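Local structure of R.MvaI (Kocuria varians, 2OA9) at residues N9-K12 against E13-N17; T191-V195 against Q196-R200; R200-N204 against G205-V209; F232-M236 against E237-E241. The protein acts as a monomeric restriction endonuclease that recognises its DNA target sequence asymmetrically and probably cleaves it with the help of bound metal ions. All coordinates share one frame; numbering follows the deposited sequence.

All four contacts are local, each within one continuous run of chain. Contact 2 is buried; contacts 1, 3 and 4 are partly buried. Contact 1, inside helix 6-19, lies about 24 Å from the centre of the chain and is plain helix bonding; contact 4 is nearest that centre. Contacts 2 and 3 share Arg200 and describe the two ends of helix 195-204: a threonine N-cap at the start, a Schellman motif at the finish. Contact 4 repeats the N-cap with an asparagine and carries residues of two cadmium sites, one shared with Asp206 of contact 3. Contacts 3 and 4 meet through neighbouring strands 207-215 and 225-235, where Lys208 N lies 2.9 Å from Arg233 O.

Contact 1 of 4, residues N9-K12 against E13-N17; sequences NLLK and EAIQN
Leu11 and Ile15 make the apolar part of this contact, one helical turn apart. CD1 of Leu11 lies 3.9 Å from CD1 of Ile15, and the two side chains cross at a slant. Leu11 has CG anti to its own N (chi1 174°), while Ile15 carries CG1 beside its N (chi1 -69°). These settings bring the two branches together on the buried face. There both also touch Leu189 of strand 179-192. Ala14 is buried too, and its CB sits 3.4 Å from Leu10 O. Its small side chain faces helix 33-49, at Leu42 and Leu49.

On the more open face, Leu10 and Glu13 run side by side in the same direction. The extended Glu13 chain carries OE1 alongside CD2 of Leu10, 4.0 Å away, a loose van der Waals approach.

The backbone supplies the hydrogen bonds. Glu13 N donates to Asn9 O at 3.0 Å, and Ala14 N to Leu10 O at 2.9 Å. Ile15 N reaches Leu11 O at 2.9 Å, with an angle of 167° at the hydrogen. Gln16 N closes the set on Lys12 O at 2.9 Å. The side-chain NE2 of Gln16 bonds the terminal OXT of Val249.

Four consecutive i to i+4 bonds mark a regular alpha-helix; with Leu11, Ala14 and Ile15 buried and Glu13 and Gln16 partly exposed, helix 6-19 is amphipathic here, packed against helix 33-49 and strand 179-192.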
loop_
_atom_site.group_PDB
_atom_site.type_symbol
_atom_site.label_atom_id
_atom_site.label_comp_id
_atom_site.label_asym_id
_atom_site.label_seq_id
_atom_site.Cartn_x
_atom_site.Cartn_y
_atom_site.Cartn_z
ATOM N N ASN A 9 2.950 22.504 -3.587
ATOM C CA ASN A 9 3.787 23.625 -3.206
ATOM C C ASN A 9 3.619 23.949 -1.727
ATOM O O ASN A 9 4.614 24.150 -1.019
ATOM C CB ASN A 9 3.460 24.845 -4.074
ATOM C CG ASN A 9 4.115 26.179 -3.567
ATOM O OD1 ASN A 9 5.297 26.337 -3.659
ATOM N ND2 ASN A 9 3.307 27.093 -3.103
ATOM N N LEU A 10 2.380 23.993 -1.276
ATOM C CA LEU A 10 2.072 24.307 0.134
ATOM C C LEU A 10 2.522 23.204 1.100
ATOM O O LEU A 10 3.061 23.478 2.152
ATOM C CB LEU A 10 0.564 24.595 0.337
ATOM C CG LEU A 10 0.153 25.940 -0.270
ATOM C CD1 LEU A 10 -1.358 26.094 -0.310
ATOM C CD2 LEU A 10 0.795 27.118 0.470
ATOM N N LEU A 11 2.293 21.953 0.729
ATOM C CA LEU A 11 2.715 20.830 1.542
ATOM C C LEU A 11 4.222 20.793 1.682
ATOM O O LEU A 11 4.728 20.617 2.795
ATOM C CB LEU A 11 2.134 19.531 0.998
ATOM C CG LEU A 11 2.629 18.245 1.696
ATOM C CD1 LEU A 11 2.210 18.298 3.159
ATOM C CD2 LEU A 11 2.107 17.068 0.919
ATOM N N LYS A 12 4.945 20.977 0.578
ATOM C CA LYS A 12 6.412 21.009 0.637
ATOM C C LYS A 12 6.878 22.163 1.515
ATOM O O LYS A 12 7.811 21.987 2.270
ATOM C CB LYS A 12 7.085 21.070 -0.729
ATOM C CG LYS A 12 6.888 19.843 -1.571
ATOM C CD LYS A 12 7.446 20.070 -2.975
ATOM C CE LYS A 12 7.391 18.850 -3.883
ATOM N NZ LYS A 12 7.486 19.191 -5.320
ATOM N N GLU A 13 6.261 23.334 1.365
ATOM C CA GLU A 13 6.605 24.482 2.195
ATOM C C GLU A 13 6.397 24.189 3.671
ATOM O O GLU A 13 7.244 24.537 4.493
ATOM C CB GLU A 13 5.850 25.734 1.728
ATOM C CG GLU A 13 6.018 26.972 2.605
ATOM C CD GLU A 13 5.403 28.233 2.026
ATOM O OE1 GLU A 13 4.632 28.158 1.053
ATOM O OE2 GLU A 13 5.739 29.332 2.558
ATOM N N ALA A 14 5.279 23.552 3.986
ATOM C CA ALA A 14 4.949 23.200 5.364
ATOM C C ALA A 14 6.001 22.241 5.938
ATOM O O ALA A 14 6.493 22.442 7.044
ATOM C CB ALA A 14 3.556 22.604 5.442
ATOM N N ILE A 15 6.337 21.199 5.192
ATOM C CA ILE A 15 7.343 20.230 5.656
ATOM C C ILE A 15 8.727 20.891 5.767
ATOM O O ILE A 15 9.461 20.666 6.720
ATOM C CB ILE A 15 7.353 19.016 4.736
ATOM C CG1 ILE A 15 6.067 18.217 4.892
ATOM C CG2 ILE A 15 8.558 18.132 4.988
ATOM C CD1 ILE A 15 5.845 17.160 3.833
ATOM N N GLN A 16 9.082 21.741 4.815
ATOM C CA GLN A 16 10.325 22.455 4.850
ATOM C C GLN A 16 10.415 23.353 6.093
ATOM O O GLN A 16 11.476 23.447 6.700
ATOM C CB GLN A 16 10.479 23.282 3.570
ATOM C CG GLN A 16 11.824 23.991 3.493
ATOM C CD GLN A 16 12.934 23.066 3.091
ATOM O OE1 GLN A 16 12.990 22.640 1.930
ATOM N NE2 GLN A 16 13.829 22.734 4.036
ATOM N N ASN A 17 9.314 23.988 6.480
ATOM C CA ASN A 17 9.285 24.815 7.658
ATOM C C ASN A 17 9.415 24.020 8.930
ATOM O O ASN A 17 10.041 24.488 9.867
ATOM C CB ASN A 17 7.997 25.630 7.735
ATOM C CG ASN A 17 7.939 26.757 6.697
ATOM O OD1 ASN A 17 8.948 27.133 6.101
ATOM N ND2 ASN A 17 6.767 27.289 6.490
#

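Contact 2 of 4, residues T191-V195 against Q196-R200; sequences TDLTV and QSLCR
Thr194 holds OG1 between its backbone N and carbonyl carbon (chi1 61°), which turns the hydroxyl toward the first turn of the helix. Ser197 carries OG beside its own N (chi1 -72°), on the side where the Thr194 hydroxyl lies. OG1 of Thr194 accepts from Ser197 N at 3.0 Å, with an angle of 153° at the hydrogen. OG of Ser197 also lies 3.0 Å from Thr194 OG1. A water bridges the same corner, accepting from Thr194 N and lying 2.9 Å from Ser197 OG. Arg200 NH2 adds a weak bond to that OG from one turn further on.

The backbone continues the pattern. Leu198 N donates to Thr194 O at 3.0 Å, and Cys199 N to Val195 O at 3.0 Å.

Leu193 and Leu198 make an apolar side. CD1 of Leu193 rests 3.8 Å from CB of Ser197, while CD2 of Leu193 faces CD1 of Leu198 at 4.2 Å. Both leucines also touch Leu72 of strand 69-74.

At the start of the helix the bent chain of Gln196 folds across Val195, with Gln196 OE1 3.6 Å from Val195 CG1. Val195 itself packs on Leu155 of helix 152-162.

A threonine at the N-cap, its hydroxyl accepting from the amide three residues on, is a classic helix start; here it turns the chain from strand 179-192 into helix 195-204.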
loop_
_atom_site.group_PDB
_atom_site.type_symbol
_atom_site.label_atom_id
_atom_site.label_comp_id
_atom_site.label_asym_id
_atom_site.label_seq_id
_atom_site.Cartn_x
_atom_site.Cartn_y
_atom_site.Cartn_z
ATOM N N THR A 191 5.172 11.017 -3.437
ATOM C CA THR A 191 4.128 11.789 -4.150
ATOM C C THR A 191 3.402 11.049 -5.271
ATOM O O THR A 191 2.385 11.536 -5.782
ATOM C CB THR A 191 4.697 13.110 -4.735
ATOM O OG1 THR A 191 5.722 12.837 -5.698
ATOM C CG2 THR A 191 5.357 14.005 -3.699
ATOM N N ASP A 192 3.906 9.910 -5.711
ATOM C CA ASP A 192 3.303 9.204 -6.850
ATOM C C ASP A 192 3.881 7.827 -6.999
ATOM O O ASP A 192 5.013 7.553 -6.588
ATOM C CB ASP A 192 3.456 9.966 -8.163
ATOM C CG ASP A 192 2.519 9.441 -9.258
ATOM O OD1 ASP A 192 1.354 9.065 -8.942
ATOM O OD2 ASP A 192 2.901 9.347 -10.454
ATOM N N LEU A 193 3.061 6.945 -7.556
ATOM C CA LEU A 193 3.496 5.619 -8.009
ATOM C C LEU A 193 2.779 5.303 -9.301
ATOM O O LEU A 193 1.553 5.350 -9.327
ATOM C CB LEU A 193 3.162 4.543 -6.972
ATOM C CG LEU A 193 3.474 3.082 -7.318
ATOM C CD1 LEU A 193 4.931 2.887 -7.253
ATOM C CD2 LEU A 193 2.759 2.161 -6.310
ATOM N N THR A 194 3.535 4.966 -10.348
ATOM C CA THR A 194 2.949 4.640 -11.643
ATOM C C THR A 194 2.507 3.185 -11.699
ATOM O O THR A 194 2.991 2.335 -10.949
ATOM C CB THR A 194 3.929 4.843 -12.792
ATOM O OG1 THR A 194 5.048 3.981 -12.615
ATOM C CG2 THR A 194 4.521 6.279 -12.838
ATOM N N VAL A 195 1.587 2.881 -12.618
ATOM C CA VAL A 195 1.215 1.493 -12.821
ATOM C C VAL A 195 2.404 0.657 -13.295
ATOM O O VAL A 195 2.523 -0.479 -12.924
ATOM C CB VAL A 195 -0.045 1.337 -13.731
ATOM C CG1 VAL A 195 0.246 1.770 -15.141
ATOM C CG2 VAL A 195 -0.575 -0.098 -13.630
ATOM N N GLN A 196 3.280 1.218 -14.110
ATOM C CA GLN A 196 4.454 0.492 -14.572
ATOM C C GLN A 196 5.371 0.114 -13.414
ATOM O O GLN A 196 5.895 -0.995 -13.370
ATOM C CB GLN A 196 5.233 1.306 -15.604
ATOM C CG GLN A 196 4.553 1.370 -16.943
ATOM C CD GLN A 196 3.403 2.369 -16.965
ATOM O OE1 GLN A 196 3.337 3.293 -16.132
ATOM N NE2 GLN A 196 2.490 2.186 -17.918
ATOM N N SER A 197 5.538 1.030 -12.462
ATOM C CA SER A 197 6.394 0.760 -11.306
ATOM C C SER A 197 5.725 -0.266 -10.392
ATOM O O SER A 197 6.377 -1.140 -9.827
ATOM C CB SER A 197 6.641 2.039 -10.525
ATOM O OG SER A 197 7.503 2.915 -11.184
ATOM N N LEU A 198 4.409 -0.162 -10.270
ATOM C CA LEU A 198 3.652 -1.132 -9.510
ATOM C C LEU A 198 3.878 -2.518 -10.039
ATOM O O LEU A 198 4.127 -3.444 -9.288
ATOM C CB LEU A 198 2.164 -0.787 -9.550
ATOM C CG LEU A 198 1.210 -1.793 -8.914
ATOM C CD1 LEU A 198 1.280 -1.630 -7.424
ATOM C CD2 LEU A 198 -0.239 -1.629 -9.393
ATOM N N CYS A 199 3.755 -2.665 -11.354
ATOM C CA CYS A 199 3.912 -3.960 -11.970
ATOM C C CYS A 199 5.355 -4.459 -11.895
ATOM O O CYS A 199 5.551 -5.642 -11.684
ATOM C CB CYS A 199 3.444 -3.908 -13.406
ATOM S SG CYS A 199 1.640 -3.717 -13.559
ATOM N N ARG A 200 6.341 -3.575 -12.039
ATOM C CA ARG A 200 7.733 -3.989 -11.833
ATOM C C ARG A 200 7.938 -4.499 -10.417
ATOM O O ARG A 200 8.578 -5.510 -10.176
ATOM C CB ARG A 200 8.744 -2.863 -12.105
ATOM C CG ARG A 200 8.875 -2.454 -13.546
ATOM C CD ARG A 200 10.020 -1.410 -13.738
ATOM N NE ARG A 200 9.851 -0.140 -12.994
ATOM C CZ ARG A 200 10.355 0.172 -11.754
ATOM N NH1 ARG A 200 11.089 -0.660 -11.069
ATOM N NH2 ARG A 200 10.141 1.364 -11.202
HETATM O O HOH W 1 6.608 5.249 -9.745
#

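Contact 3 of 4, residues R200-N204 against G205-V209; sequences RGIEN and GDIKV
Gly205 N donates to Ile202 O at 3.1 Å, approaching from above the carbonyl plane. Gly205 is the first residue to leave the helical path. Its phi is positive, 88°, and a side chain here would run into Asn204 O. Its own carbonyl is taken by the amine of Lys208.

Asp206 N donates to Gly201 O at 2.9 Å, nearly in line with the C=O bond. With the Gly205 bond this completes a Schellman motif. The Asp206 carboxylate turns to Tyr242, whose hydroxyl also bonds Asn204, and Asp206 belongs to a cadmium site with Glu241.

Ile207 N gives Gly201 O a second donor at 3.1 Å, this one from well above the carbonyl plane. Two successive amides thus hold one carbonyl oxygen. CG1 of Ile207 stands beside its backbone N (chi1 -57°), which lays CD1 over Gly201, 3.8 Å from Gly201 CA. A side chain on Gly201 would clash with this methyl. The other branch, CG2, meets CG1 of Ile202 at 3.9 Å, and the two isoleucines cross at about a right angle. With an alanine here, the face of Gly201 would probably lose its cover and Ile202 CG1 its CG2 neighbour.

Val209 ends the walk, its CG2 4.3 Å from CD1 of Ile202.

The axes of segments 200-204 and 207-209 stand at 87°. Strand 207-215 lies in the antiparallel sheet between strands 225-235 and 100-106. Ile207 packs on Ile234 of the first, while Ile202 and Val209 both touch Ile123 of strand 119-126.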
loop_
_atom_site.group_PDB
_atom_site.type_symbol
_atom_site.label_atom_id
_atom_site.label_comp_id
_atom_site.label_asym_id
_atom_site.label_seq_id
_atom_site.Cartn_x
_atom_site.Cartn_y
_atom_site.Cartn_z
ATOM N N ARG A 200 6.341 -3.575 -12.039
ATOM C CA ARG A 200 7.733 -3.989 -11.833
ATOM C C ARG A 200 7.938 -4.499 -10.417
ATOM O O ARG A 200 8.578 -5.510 -10.176
ATOM C CB ARG A 200 8.744 -2.863 -12.105
ATOM C CG ARG A 200 8.875 -2.454 -13.546
ATOM C CD ARG A 200 10.020 -1.410 -13.738
ATOM N NE ARG A 200 9.851 -0.140 -12.994
ATOM C CZ ARG A 200 10.355 0.172 -11.754
ATOM N NH1 ARG A 200 11.089 -0.660 -11.069
ATOM N NH2 ARG A 200 10.141 1.364 -11.202
ATOM N N GLY A 201 7.326 -3.826 -9.467
ATOM C CA GLY A 201 7.456 -4.219 -8.080
ATOM C C GLY A 201 6.862 -5.567 -7.755
ATOM O O GLY A 201 7.418 -6.303 -6.978
ATOM N N ILE A 202 5.741 -5.890 -8.414
ATOM C CA ILE A 202 5.199 -7.247 -8.333
ATOM C C ILE A 202 6.172 -8.280 -8.916
ATOM O O ILE A 202 6.498 -9.271 -8.282
ATOM C CB ILE A 202 3.792 -7.307 -9.008
ATOM C CG1 ILE A 202 2.788 -6.465 -8.221
ATOM C CG2 ILE A 202 3.307 -8.781 -9.076
ATOM C CD1 ILE A 202 1.480 -6.205 -8.937
ATOM N N GLU A 203 6.691 -8.032 -10.128
ATOM C CA GLU A 203 7.662 -8.937 -10.763
ATOM C C GLU A 203 8.891 -9.167 -9.884
ATOM O O GLU A 203 9.445 -10.259 -9.831
ATOM C CB GLU A 203 8.195 -8.347 -12.092
ATOM C CG GLU A 203 7.163 -8.130 -13.148
ATOM C CD GLU A 203 7.790 -7.778 -14.487
ATOM O OE1 GLU A 203 8.661 -6.864 -14.571
ATOM O OE2 GLU A 203 7.380 -8.391 -15.495
ATOM N N ASN A 204 9.329 -8.102 -9.221
ATOM C CA ASN A 204 10.553 -8.127 -8.386
ATOM C C ASN A 204 10.379 -8.857 -7.060
ATOM O O ASN A 204 11.356 -9.185 -6.426
ATOM C CB ASN A 204 11.011 -6.706 -8.096
ATOM C CG ASN A 204 11.461 -5.966 -9.365
ATOM O OD1 ASN A 204 11.707 -6.594 -10.395
ATOM N ND2 ASN A 204 11.535 -4.661 -9.292
ATOM N N GLY A 205 9.128 -9.111 -6.666
ATOM C CA GLY A 205 8.772 -9.738 -5.406
ATOM C C GLY A 205 8.598 -8.763 -4.262
ATOM O O GLY A 205 8.397 -9.169 -3.120
ATOM N N ASP A 206 8.617 -7.468 -4.552
ATOM C CA ASP A 206 8.499 -6.410 -3.560
ATOM C C ASP A 206 7.089 -5.944 -3.270
ATOM O O ASP A 206 6.818 -5.383 -2.219
ATOM C CB ASP A 206 9.341 -5.176 -3.992
ATOM C CG ASP A 206 10.834 -5.407 -3.891
ATOM O OD1 ASP A 206 11.322 -6.267 -3.127
ATOM O OD2 ASP A 206 11.617 -4.697 -4.602
ATOM N N ILE A 207 6.174 -6.219 -4.174
ATOM C CA ILE A 207 4.754 -5.828 -3.993
ATOM C C ILE A 207 3.946 -7.093 -4.045
ATOM O O ILE A 207 4.124 -7.909 -4.918
ATOM C CB ILE A 207 4.324 -4.799 -5.050
ATOM C CG1 ILE A 207 5.245 -3.563 -4.991
ATOM C CG2 ILE A 207 2.844 -4.415 -4.956
ATOM C CD1 ILE A 207 4.853 -2.416 -5.907
ATOM N N LYS A 208 3.044 -7.267 -3.088
ATOM C CA LYS A 208 2.332 -8.522 -2.957
ATOM C C LYS A 208 0.881 -8.273 -3.249
ATOM O O LYS A 208 0.381 -7.195 -3.037
ATOM C CB LYS A 208 2.434 -9.045 -1.520
ATOM C CG LYS A 208 3.850 -9.255 -0.994
ATOM C CD LYS A 208 4.726 -9.954 -1.976
ATOM C CE LYS A 208 6.071 -10.359 -1.357
ATOM N NZ LYS A 208 6.741 -11.373 -2.200
ATOM N N VAL A 209 0.204 -9.318 -3.704
ATOM C CA VAL A 209 -1.231 -9.305 -3.987
ATOM C C VAL A 209 -1.858 -10.254 -2.957
ATOM O O VAL A 209 -1.658 -11.467 -3.019
ATOM C CB VAL A 209 -1.451 -9.784 -5.425
ATOM C CG1 VAL A 209 -2.898 -9.849 -5.764
ATOM C CG2 VAL A 209 -0.712 -8.845 -6.414
#

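Contact 4 of 4, residues F232-M236 against E237-E241; sequences FRINM and EKLLE. With CD (cadmium ion), chain E.
An asparagine N-cap at a strand-to-helix junction sits next to a ligand of a cadmium site. Asn235 OD1 accepts from Lys238 N at 3.2 Å. The N-H lies in the plane of the amide, on a lone pair of OD1, and the angle at the hydrogen is 158°. Asn235 has CG anti to its own N (chi1 173°), which carries OD1 over the opening turn of the helix. ND2 of the same amide bonds Ala66 O, so both ends of the group are used and its rotation is fixed. A leucine here would probably leave Lys238 N without its cap and Ala66 O without this donor.

This is the N-cap of the short, weakly bonded helix 236-242, where strand 225-235 ends. Leu239 N donates to Asn235 O at 3.1 Å and makes a weak bond to Met236 O.

Against the first turn, Ile234 supplies the apolar packing. Ile234 CD1 lies 3.6 Å from Leu239 CA and also touches CB of that leucine. Ile234 CG1 meets CB of Lys238 at 4.0 Å. Ile234 also touches Leu72 of strand 69-74, while Leu239 rests on Leu70.

Glu237 bends at chi2 (-82°) and grips the cadmium ion with both carboxylate oxygens, OE1 at 2.4 Å and OE2 at 2.3 Å. His62 ND1 binds the same ion.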
loop_
_atom_site.group_PDB
_atom_site.type_symbol
_atom_site.label_atom_id
_atom_site.label_comp_id
_atom_site.label_asym_id
_atom_site.label_seq_id
_atom_site.Cartn_x
_atom_site.Cartn_y
_atom_site.Cartn_z
ATOM N N PHE A 232 -3.255 -4.727 -2.608
ATOM C CA PHE A 232 -1.943 -4.574 -3.199
ATOM C C PHE A 232 -1.088 -3.922 -2.155
ATOM O O PHE A 232 -1.393 -2.818 -1.715
ATOM C CB PHE A 232 -2.022 -3.767 -4.508
ATOM C CG PHE A 232 -2.662 -4.520 -5.631
ATOM C CD1 PHE A 232 -3.999 -4.839 -5.620
ATOM C CD2 PHE A 232 -1.918 -4.938 -6.708
ATOM C CE1 PHE A 232 -4.551 -5.566 -6.641
ATOM C CE2 PHE A 232 -2.476 -5.637 -7.759
ATOM C CZ PHE A 232 -3.795 -5.961 -7.715
ATOM N N ARG A 233 -0.095 -4.666 -1.667
ATOM C CA ARG A 233 0.625 -4.308 -0.444
ATOM C C ARG A 233 2.125 -4.242 -0.649
ATOM O O ARG A 233 2.696 -4.978 -1.411
ATOM C CB ARG A 233 0.306 -5.322 0.663
ATOM C CG ARG A 233 -1.177 -5.512 0.894
ATOM C CD ARG A 233 -1.558 -6.469 1.979
ATOM N NE ARG A 233 -1.648 -5.807 3.251
ATOM C CZ ARG A 233 -1.839 -6.473 4.376
ATOM N NH1 ARG A 233 -1.982 -7.791 4.324
ATOM N NH2 ARG A 233 -1.868 -5.838 5.539
ATOM N N ILE A 234 2.754 -3.352 0.093
ATOM C CA ILE A 234 4.184 -3.109 -0.010
ATOM C C ILE A 234 4.715 -2.657 1.352
ATOM O O ILE A 234 4.048 -1.905 2.063
ATOM C CB ILE A 234 4.499 -2.030 -1.116
ATOM C CG1 ILE A 234 5.997 -1.932 -1.366
ATOM C CG2 ILE A 234 3.916 -0.658 -0.753
ATOM C CD1 ILE A 234 6.373 -0.985 -2.520
ATOM N N ASN A 235 5.913 -3.108 1.682
ATOM C CA ASN A 235 6.625 -2.590 2.859
ATOM C C ASN A 235 6.880 -1.120 2.669
ATOM O O ASN A 235 7.232 -0.652 1.576
ATOM C CB ASN A 235 7.909 -3.357 3.035
ATOM C CG ASN A 235 8.783 -2.794 4.114
ATOM O OD1 ASN A 235 9.485 -1.827 3.948
ATOM N ND2 ASN A 235 8.730 -3.456 5.278
ATOM N N MET A 236 6.695 -0.339 3.719
ATOM C CA MET A 236 6.680 1.106 3.567
ATOM C C MET A 236 8.045 1.656 3.171
ATOM O O MET A 236 8.139 2.627 2.396
ATOM C CB MET A 236 6.155 1.788 4.816
ATOM C CG MET A 236 6.173 3.273 4.767
ATOM S SD MET A 236 5.348 4.021 6.204
ATOM C CE MET A 236 3.923 2.878 6.163
ATOM N N GLU A 237 9.128 1.115 3.729
ATOM C CA GLU A 237 10.466 1.535 3.246
ATOM C C GLU A 237 10.637 1.200 1.806
ATOM O O GLU A 237 11.206 1.977 1.033
ATOM C CB GLU A 237 11.621 0.845 4.001
ATOM C CG GLU A 237 12.059 1.496 5.272
ATOM C CD GLU A 237 13.010 2.646 5.057
ATOM O OE1 GLU A 237 12.579 3.649 4.535
ATOM O OE2 GLU A 237 14.177 2.551 5.484
ATOM N N LYS A 238 10.188 0.012 1.432
ATOM C CA LYS A 238 10.336 -0.442 0.085
ATOM C C LYS A 238 9.679 0.467 -0.920
ATOM O O LYS A 238 10.116 0.579 -2.064
ATOM C CB LYS A 238 9.774 -1.829 -0.001
ATOM C CG LYS A 238 10.249 -2.592 -1.168
ATOM C CD LYS A 238 10.310 -4.086 -0.856
ATOM C CE LYS A 238 11.321 -4.479 0.218
ATOM N NZ LYS A 238 12.629 -4.925 -0.310
ATOM N N LEU A 239 8.613 1.136 -0.527
ATOM C CA LEU A 239 7.941 2.101 -1.384
ATOM C C LEU A 239 8.863 3.240 -1.871
ATOM O O LEU A 239 8.723 3.698 -3.004
ATOM C CB LEU A 239 6.655 2.638 -0.740
ATOM C CG LEU A 239 5.824 3.596 -1.593
ATOM C CD1 LEU A 239 5.429 2.990 -2.927
ATOM C CD2 LEU A 239 4.574 4.000 -0.783
ATOM N N LEU A 240 9.891 3.611 -1.095
ATOM C CA LEU A 240 10.876 4.598 -1.515
ATOM C C LEU A 240 11.740 4.139 -2.673
ATOM O O LEU A 240 12.397 4.948 -3.312
ATOM C CB LEU A 240 11.774 5.031 -0.349
ATOM C CG LEU A 240 11.008 5.554 0.876
ATOM C CD1 LEU A 240 11.944 5.939 1.964
ATOM C CD2 LEU A 240 10.108 6.774 0.487
ATOM N N GLU A 241 11.743 2.852 -2.969
ATOM C CA GLU A 241 12.427 2.349 -4.178
ATOM C C GLU A 241 11.624 2.585 -5.446
ATOM O O GLU A 241 12.174 2.805 -6.529
ATOM C CB GLU A 241 12.704 0.852 -4.015
ATOM C CG GLU A 241 13.140 0.057 -5.263
ATOM C CD GLU A 241 13.385 -1.424 -5.034
ATOM O OE1 GLU A 241 13.477 -1.858 -3.887
ATOM O OE2 GLU A 241 13.497 -2.176 -6.025
HETATM CD CD CD E . 14.817 4.555 4.636
#